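Local structure of core protein VP4 (Bluetongue virus, 2JHP) at residues A[123-126]-A[131-134]; A[426-431]-A[500-505]. The protein serves as an inner-capsid protein of the virus core and as the multifunctional enzyme that caps viral RNA in an assembly-line fashion. All coordinates share one frame; numbering follows the deposited sequence.

In the fold
From the N terminus, helix 114-128 leads into strand 131-132, and interaction 1 closes the short turn between them, with four residues between its segments, beside an S-adenosyl-L-homocysteine site. After strand 149-152 of the same sheet the chain builds a second seven-stranded sheet, then returns through strands 393-394 and 406-408 to helix 421-430. Interaction 2 then closes a loop of 68 residues, setting that helix against strand 499-503. The two contacts stand in series, neither enclosing nor crossing the other, yet both build on one mixed sheet, where strands 406-408 and 433-437 separate 131-132 from 499-503. Helices 114-128 and 421-430 lie on opposite faces of it, and Tyr-124 OH reaches Glu-505 OE2 (2.6 Å), joining the two directly.

Interaction 1. Residues A[123-126]-A[131-134]; sequences NYAF and EFHG. With SAH (S-adenosyl-L-homocysteine), chain B.
Phe-126 and Phe-132 meet as an offset aromatic stack, the helix 114-128 ring lying over one face of the strand ring with centroids 4.6 Å apart and planes inclined by 29°. Overlap is displaced toward the rims: Phe-126 CD2 sits 3.4 Å from Phe-132 CZ, while the two side chains cross at about a right angle. In Phe-132, CG stands anti to the carbonyl carbon and beside the backbone N (chi1 -70°), a rotation that sends the ring out from the strand to the helix. There CE2 packs 3.7 Å from Ala-125 CB, and CZ comes 3.3 Å from Ala-125 O, which approaches obliquely. Ile-150 touches Phe-132 from the neighbouring strand, and His-148 meets Phe-126 edge-to-face.

This is the helix-to-first-strand step of a Rossmann-like methyltransferase domain, whose first strand runs directly into the cofactor loop. Gly-134 offers its O to the amino N of S-adenosyl-L-homocysteine at 2.9 Å, and Glu-136 also bonds the ligand. Just before Gly-134, His-133 NE2 donates to Glu-131 OE1 (3.0 Å), nearly within the imidazole plane but on the anti side of the carboxylate and 33° out of its plane; this bond, together with stacking on Tyr-151, limits rotation of the imidazole. The chemistry implies a division of labour: apolar rings fix the strand against its helix, while the backbone carbonyl of Gly-134, two residues on, meets the cofactor.

Interaction 2. Residues A[426-431]-A[500-505]; sequences EVMKKS and AVSLKE
Ser-502 carries OG between its backbone N and carbonyl carbon (chi1 59°), and this rotation faces the hydroxyl toward Met-428 across the contact. Lys-504 does otherwise, its CG anti to the backbone N (chi1 -160°) and the chain extended beyond it, carrying the ammonium alongside the backbone of Lys-429 and Lys-430. Direct contact is slight: Ser-502 OG lies 3.9 Å from Met-428 O, too far to bond, and a water bridges the interval. It receives the hydroxyl proton of Ser-502 OG (2.7 Å) and donates to Met-428 O (2.7 Å) and to Ser-431 O (2.8 Å), so one solvent molecule satisfies two carbonyls of the 426-431 segment. Ala-434 O lies within weak bonding range of the same hydroxyl and could compete with the water for its proton.

Helix 421-430 is the connection of a beta-alpha-beta crossover between the parallel strands 406-408 and 433-437, and strand 499-503 runs antiparallel beside the latter, as the seventh strand of a class I methyltransferase sheet does. The helix packs on one face, where Met-428 touches Ala-436; Val-501 and Leu-503 point to the other face, against helix 470-480.

Val-427 O accepts from the backbone N of both Lys-430 and Ser-431, and Ser-431 OG bonds to Asp-408. Lys-504 CB approaches Ser-431 O at 4.0 Å from the centre of an inverse gamma turn. Its NZ stands 4.1 Å from Lys-430 O and has a weak bond (3.3 Å) to a second water, which donates to Lys-429 O; the positive charge probably favours the carbonyls of Lys-429 and Lys-430.

Interaction 1. Residues A[123-126]-A[131-134]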
ATOM      1  N   ASN A 123      -4.145   6.278   3.234  1.00 12.22           N
ATOM      2  CA  ASN A 123      -4.671   7.039   4.355  1.00 15.40           C
ATOM      3  C   ASN A 123      -6.054   7.542   4.065  1.00 -8.64           C
ATOM      4  O   ASN A 123      -6.905   7.428   4.900  1.00 12.86           O
ATOM      5  CB  ASN A 123      -3.713   8.146   4.791  1.00 18.43           C
ATOM      6  CG  ASN A 123      -2.405   7.590   5.382  1.00 80.94           C
ATOM      7  OD1 ASN A 123      -2.257   6.380   5.618  1.00 28.20           O
ATOM      8  ND2 ASN A 123      -1.449   8.480   5.615  1.00 24.90           N
ATOM      9  N   TYR A 124      -6.289   8.023   2.853  1.00 19.47           N
ATOM     10  CA  TYR A 124      -7.641   8.388   2.425  1.00 13.05           C
ATOM     11  C   TYR A 124      -8.578   7.184   2.594  1.00 14.09           C
ATOM     12  O   TYR A 124      -9.718   7.327   3.082  1.00 12.86           O
ATOM     13  CB  TYR A 124      -7.647   8.892   0.972  1.00 13.26           C
ATOM     14  CG  TYR A 124      -9.024   8.932   0.320  1.00 29.51           C
ATOM     15  CD1 TYR A 124      -9.888  10.014   0.525  1.00 28.85           C
ATOM     16  CD2 TYR A 124      -9.463   7.886  -0.505  1.00 10.92           C
ATOM     17  CE1 TYR A 124     -11.146  10.056  -0.073  1.00 19.08           C
ATOM     18  CE2 TYR A 124     -10.729   7.916  -1.110  1.00 20.86           C
ATOM     19  CZ  TYR A 124     -11.567   9.005  -0.887  1.00 11.94           C
ATOM     20  OH  TYR A 124     -12.826   9.040  -1.472  1.00 28.21           O
ATOM     21  N   ALA A 125      -8.071   6.008   2.208  1.00 15.69           N
ATOM     22  CA  ALA A 125      -8.835   4.762   2.259  1.00 11.76           C
ATOM     23  C   ALA A 125      -9.164   4.299   3.680  1.00 25.53           C
ATOM     24  O   ALA A 125     -10.208   3.678   3.891  1.00 20.19           O
ATOM     25  CB  ALA A 125      -8.135   3.646   1.480  1.00 11.62           C
ATOM     26  N   PHE A 126      -8.292   4.597   4.644  1.00 21.18           N
ATOM     27  CA  PHE A 126      -8.565   4.233   6.037  1.00 20.30           C
ATOM     28  C   PHE A 126      -9.647   5.144   6.605  1.00 18.77           C
ATOM     29  O   PHE A 126     -10.374   4.757   7.527  1.00 18.04           O
ATOM     30  CB  PHE A 126      -7.305   4.295   6.904  1.00 14.65           C
ATOM     31  CG  PHE A 126      -6.405   3.104   6.756  1.00  9.55           C
ATOM     32  CD1 PHE A 126      -5.109   3.245   6.256  1.00 10.33           C
ATOM     33  CD2 PHE A 126      -6.845   1.824   7.120  1.00 12.95           C
ATOM     34  CE1 PHE A 126      -4.262   2.129   6.118  1.00 11.70           C
ATOM     35  CE2 PHE A 126      -6.001   0.701   6.985  1.00 15.22           C
ATOM     36  CZ  PHE A 126      -4.709   0.861   6.478  1.00 22.27           C
ATOM     37  N   GLU A 131     -13.394  -2.369   4.478  1.00 11.16           N
ATOM     38  CA  GLU A 131     -12.734  -3.520   3.853  1.00 17.87           C
ATOM     39  C   GLU A 131     -11.495  -3.145   3.018  1.00 19.92           C
ATOM     40  O   GLU A 131     -11.531  -2.173   2.245  1.00 21.29           O
ATOM     41  CB  GLU A 131     -13.716  -4.281   2.960  1.00 13.73           C
ATOM     42  CG  GLU A 131     -14.931  -4.859   3.658  1.00 11.31           C
ATOM     43  CD  GLU A 131     -15.600  -5.960   2.853  1.00 87.25           C
ATOM     44  OE1 GLU A 131     -15.247  -6.140   1.672  1.00 24.34           O
ATOM     45  OE2 GLU A 131     -16.475  -6.656   3.400  1.00 29.00           O
ATOM     46  N   PHE A 132     -10.416  -3.921   3.178  1.00 11.92           N
ATOM     47  CA  PHE A 132      -9.190  -3.760   2.383  1.00 11.52           C
ATOM     48  C   PHE A 132      -8.798  -5.058   1.705  1.00 16.02           C
ATOM     49  O   PHE A 132      -8.606  -6.078   2.365  1.00 19.27           O
ATOM     50  CB  PHE A 132      -8.046  -3.244   3.232  1.00-12.34           C
ATOM     51  CG  PHE A 132      -8.222  -1.839   3.642  1.00 25.46           C
ATOM     52  CD1 PHE A 132      -9.148  -1.500   4.632  1.00 17.82           C
ATOM     53  CD2 PHE A 132      -7.483  -0.828   3.031  1.00 21.10           C
ATOM     54  CE1 PHE A 132      -9.325  -0.176   5.012  1.00 14.88           C
ATOM     55  CE2 PHE A 132      -7.654   0.503   3.400  1.00  9.00           C
ATOM     56  CZ  PHE A 132      -8.578   0.829   4.392  1.00 20.30           C
ATOM     57  N   HIS A 133      -8.696  -5.019   0.378  1.00 14.14           N
ATOM     58  CA  HIS A 133      -8.330  -6.207  -0.387  1.00 22.62           C
ATOM     59  C   HIS A 133      -6.916  -6.136  -0.970  1.00 11.88           C
ATOM     60  O   HIS A 133      -6.334  -5.057  -1.085  1.00 15.92           O
ATOM     61  CB  HIS A 133      -9.395  -6.502  -1.439  1.00  9.48           C
ATOM     62  CG  HIS A 133     -10.741  -6.793  -0.848  1.00 13.77           C
ATOM     63  ND1 HIS A 133     -11.171  -8.073  -0.568  1.00  9.01           N
ATOM     64  CD2 HIS A 133     -11.736  -5.967  -0.444  1.00 -5.03           C
ATOM     65  CE1 HIS A 133     -12.378  -8.025  -0.033  1.00 11.21           C
ATOM     66  NE2 HIS A 133     -12.744  -6.759   0.053  1.00 10.02           N
ATOM     67  N   GLY A 134      -6.371  -7.310  -1.292  1.00 17.38           N
ATOM     68  CA  GLY A 134      -4.980  -7.482  -1.727  1.00 15.42           C
ATOM     69  C   GLY A 134      -3.980  -7.003  -0.683  1.00 10.32           C
ATOM     70  O   GLY A 134      -2.939  -6.436  -1.023  1.00 19.97           O
TER
HETATM   71  N   SAH B1645      -2.832  -3.530  -1.171  1.00 34.62           N
HETATM   72  CA  SAH B1645      -1.506  -3.292  -0.520  1.00 17.59           C
HETATM   73  CB  SAH B1645      -0.373  -4.201  -1.007  1.00 14.75           C
HETATM   74  CG  SAH B1645      -0.424  -4.805  -2.398  1.00 48.60           C
HETATM   75  SD  SAH B1645       0.843  -6.091  -2.576  1.00 14.02           S
HETATM   76  C   SAH B1645      -1.083  -1.832  -0.560  1.00 19.67           C
HETATM   77  O   SAH B1645      -1.903  -0.938  -0.339  1.00 20.34           O
HETATM   78  OXT SAH B1645       0.086  -1.514  -0.776  1.00 46.07           O
HETATM   79  C5' SAH B1645      -0.288  -7.064  -3.611  1.00 -6.02           C
HETATM   80  C4' SAH B1645      -0.910  -8.236  -2.872  1.00  4.74           C
HETATM   81  O4' SAH B1645      -2.209  -8.505  -3.360  1.00  7.70           O
HETATM   82  C3' SAH B1645      -0.100  -9.521  -3.024  1.00  0.69           C
HETATM   83  O3' SAH B1645      -0.072 -10.138  -1.747  1.00 -7.14           O
HETATM   84  C2' SAH B1645      -0.922 -10.376  -3.976  1.00 -0.27           C
HETATM   85  O2' SAH B1645      -0.828 -11.748  -3.704  1.00 10.14           O
HETATM   86  C1' SAH B1645      -2.340  -9.883  -3.692  1.00 -1.73           C
HETATM   87  N9  SAH B1645      -3.274 -10.115  -4.817  1.00 14.19           N
HETATM   88  C8  SAH B1645      -3.004 -10.026  -6.163  1.00 -2.81           C
HETATM   89  N7  SAH B1645      -4.135 -10.323  -6.853  1.00 19.58           N
HETATM   90  C5  SAH B1645      -5.124 -10.601  -5.971  1.00 -6.33           C
HETATM   91  C6  SAH B1645      -6.468 -10.954  -6.124  1.00 10.97           C
HETATM   92  N6  SAH B1645      -6.997 -11.071  -7.340  1.00  9.62           N
HETATM   93  N1  SAH B1645      -7.257 -11.171  -5.010  1.00  5.85           N
HETATM   94  C2  SAH B1645      -6.715 -11.039  -3.743  1.00 18.83           C
HETATM   95  N3  SAH B1645      -5.386 -10.689  -3.586  1.00  8.90           N
HETATM   96  C4  SAH B1645      -4.597 -10.474  -4.681  1.00 -4.23           C

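Interaction 2. Residues A[426-431]-A[500-505]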
ATOM      1  N   GLU A 426     -15.432  -4.342 -12.681  1.00 15.66           N
ATOM      2  CA  GLU A 426     -16.525  -4.525 -11.730  1.00 28.34           C
ATOM      3  C   GLU A 426     -16.116  -4.057 -10.330  1.00 26.35           C
ATOM      4  O   GLU A 426     -16.924  -3.481  -9.608  1.00 17.14           O
ATOM      5  CB  GLU A 426     -16.978  -5.988 -11.707  1.00 26.39           C
ATOM      6  CG  GLU A 426     -18.422  -6.213 -11.277  1.00 15.81           C
ATOM      7  CD  GLU A 426     -19.379  -6.421 -12.452  1.00 38.31           C
ATOM      8  OE1 GLU A 426     -19.026  -7.199 -13.373  1.00 10.00           O
ATOM      9  OE2 GLU A 426     -20.493  -5.830 -12.451  1.00 25.35           O
ATOM     10  N   VAL A 427     -14.861  -4.288  -9.950  1.00 21.00           N
ATOM     11  CA  VAL A 427     -14.334  -3.731  -8.700  1.00 19.20           C
ATOM     12  C   VAL A 427     -14.231  -2.196  -8.740  1.00 14.56           C
ATOM     13  O   VAL A 427     -14.698  -1.511  -7.825  1.00 25.67           O
ATOM     14  CB  VAL A 427     -12.970  -4.343  -8.321  1.00 22.95           C
ATOM     15  CG1 VAL A 427     -12.348  -3.588  -7.163  1.00 20.58           C
ATOM     16  CG2 VAL A 427     -13.128  -5.801  -7.972  1.00  7.97           C
ATOM     17  N   MET A 428     -13.637  -1.664  -9.807  1.00 27.69           N
ATOM     18  CA  MET A 428     -13.485  -0.215  -9.975  1.00 23.04           C
ATOM     19  C   MET A 428     -14.832   0.558 -10.047  1.00 15.16           C
ATOM     20  O   MET A 428     -14.873   1.761  -9.805  1.00 30.76           O
ATOM     21  CB  MET A 428     -12.585   0.099 -11.177  1.00 38.11           C
ATOM     22  CG  MET A 428     -11.265  -0.691 -11.183  1.00 15.90           C
ATOM     23  SD  MET A 428      -9.870   0.046 -12.068  1.00 26.30           S
ATOM     24  CE  MET A 428     -10.685   0.851 -13.441  1.00 27.66           C
ATOM     25  N   LYS A 429     -15.918  -0.144 -10.345  1.00 17.84           N
ATOM     26  CA  LYS A 429     -17.246   0.460 -10.366  1.00 12.60           C
ATOM     27  C   LYS A 429     -17.829   0.664  -8.950  1.00 18.32           C
ATOM     28  O   LYS A 429     -18.657   1.547  -8.735  1.00 14.96           O
ATOM     29  CB  LYS A 429     -18.171  -0.402 -11.251  1.00 -4.95           C
ATOM     30  CG  LYS A 429     -19.593   0.035 -11.461  1.00 13.36           C
ATOM     31  CD  LYS A 429     -20.179  -0.991 -12.419  1.00 -6.90           C
ATOM     32  CE  LYS A 429     -21.494  -0.579 -13.047  1.00 -7.15           C
ATOM     33  NZ  LYS A 429     -22.583  -1.282 -12.331  1.00 15.53           N
ATOM     34  N   LYS A 430     -17.372  -0.138  -7.988  1.00 10.34           N
ATOM     35  CA  LYS A 430     -17.963  -0.130  -6.642  1.00 10.05           C
ATOM     36  C   LYS A 430     -16.967   0.173  -5.517  1.00 13.78           C
ATOM     37  O   LYS A 430     -17.369   0.423  -4.383  1.00 19.87           O
ATOM     38  CB  LYS A 430     -18.719  -1.446  -6.362  1.00 10.06           C
ATOM     39  CG  LYS A 430     -17.855  -2.727  -6.444  1.00 20.94           C
ATOM     40  CD  LYS A 430     -18.642  -3.984  -6.062  1.00 22.93           C
ATOM     41  CE  LYS A 430     -17.736  -5.224  -6.001  1.00 22.20           C
ATOM     42  NZ  LYS A 430     -18.309  -6.309  -5.136  1.00 30.56           N
ATOM     43  N   SER A 431     -15.675   0.158  -5.820  1.00 29.47           N
ATOM     44  CA  SER A 431     -14.666   0.384  -4.786  1.00 18.22           C
ATOM     45  C   SER A 431     -14.650   1.849  -4.366  1.00 19.39           C
ATOM     46  O   SER A 431     -15.000   2.721  -5.159  1.00 19.29           O
ATOM     47  CB  SER A 431     -13.292  -0.056  -5.274  1.00 30.42           C
ATOM     48  OG  SER A 431     -12.300   0.259  -4.321  1.00 16.43           O
ATOM     49  N   ALA A 500      -3.916   4.149 -12.928  1.00 31.69           N
ATOM     50  CA  ALA A 500      -5.220   4.784 -12.941  1.00 12.65           C
ATOM     51  C   ALA A 500      -5.801   4.584 -11.565  1.00 15.71           C
ATOM     52  O   ALA A 500      -5.587   3.537 -10.946  1.00 19.45           O
ATOM     53  CB  ALA A 500      -6.168   4.210 -14.039  1.00 -9.12           C
ATOM     54  N   VAL A 501      -6.511   5.608 -11.092  1.00 21.65           N
ATOM     55  CA  VAL A 501      -7.173   5.567  -9.798  1.00 12.70           C
ATOM     56  C   VAL A 501      -8.628   5.927  -9.944  1.00 18.72           C
ATOM     57  O   VAL A 501      -8.987   6.914 -10.597  1.00 19.28           O
ATOM     58  CB  VAL A 501      -6.539   6.526  -8.781  1.00 26.37           C
ATOM     59  CG1 VAL A 501      -7.205   6.357  -7.441  1.00  6.35           C
ATOM     60  CG2 VAL A 501      -5.045   6.285  -8.657  1.00 10.39           C
ATOM     61  N   SER A 502      -9.462   5.118  -9.311  1.00 -9.94           N
ATOM     62  CA  SER A 502     -10.893   5.367  -9.248  1.00 -1.31           C
ATOM     63  C   SER A 502     -11.270   5.786  -7.835  1.00  9.56           C
ATOM     64  O   SER A 502     -10.765   5.225  -6.878  1.00  9.31           O
ATOM     65  CB  SER A 502     -11.644   4.097  -9.662  1.00-12.83           C
ATOM     66  OG  SER A 502     -11.315   3.006  -8.811  1.00 12.91           O
ATOM     67  N   LEU A 503     -12.163   6.766  -7.707  1.00 -9.81           N
ATOM     68  CA  LEU A 503     -12.577   7.289  -6.397  1.00 10.61           C
ATOM     69  C   LEU A 503     -14.091   7.390  -6.279  1.00 11.84           C
ATOM     70  O   LEU A 503     -14.743   7.857  -7.210  1.00 19.50           O
ATOM     71  CB  LEU A 503     -11.975   8.674  -6.156  1.00  4.25           C
ATOM     72  CG  LEU A 503     -10.469   8.884  -6.101  1.00 14.35           C
ATOM     73  CD1 LEU A 503     -10.151  10.354  -5.987  1.00  8.12           C
ATOM     74  CD2 LEU A 503      -9.897   8.158  -4.918  1.00 17.39           C
ATOM     75  N   LYS A 504     -14.643   6.956  -5.140  1.00 18.12           N
ATOM     76  CA  LYS A 504     -16.069   7.176  -4.839  1.00 -3.84           C
ATOM     77  C   LYS A 504     -16.246   8.606  -4.322  1.00 -4.75           C
ATOM     78  O   LYS A 504     -16.475   8.844  -3.140  1.00 17.91           O
ATOM     79  CB  LYS A 504     -16.621   6.147  -3.847  1.00 11.79           C
ATOM     80  CG  LYS A 504     -18.139   6.028  -3.863  1.00 16.68           C
ATOM     81  CD  LYS A 504     -18.587   4.641  -3.446  1.00 11.08           C
ATOM     82  CE  LYS A 504     -20.083   4.457  -3.619  1.00127.29           C
ATOM     83  NZ  LYS A 504     -20.457   3.018  -3.607  1.00 54.32           N
ATOM     84  N   GLU A 505     -16.073   9.538  -5.258  1.00-10.62           N
ATOM     85  CA  GLU A 505     -16.172  10.969  -5.020  1.00 -9.90           C
ATOM     86  C   GLU A 505     -17.081  11.614  -6.080  1.00-11.56           C
ATOM     87  O   GLU A 505     -16.876  11.379  -7.283  1.00 20.69           O
ATOM     88  CB  GLU A 505     -14.771  11.599  -5.076  1.00 -6.58           C
ATOM     89  CG  GLU A 505     -13.903  11.316  -3.864  1.00 23.25           C
ATOM     90  CD  GLU A 505     -14.543  11.795  -2.581  1.00 64.70           C
ATOM     91  OE1 GLU A 505     -15.455  12.655  -2.632  1.00 27.93           O
ATOM     92  OE2 GLU A 505     -14.132  11.307  -1.512  1.00  8.29           O
TER
HETATM   93  O   HOH W   1     -13.620   2.631  -7.546  1.00  8.91           O
HETATM   94  O   HOH W   2     -20.724   2.416  -6.856  1.00 30.53           O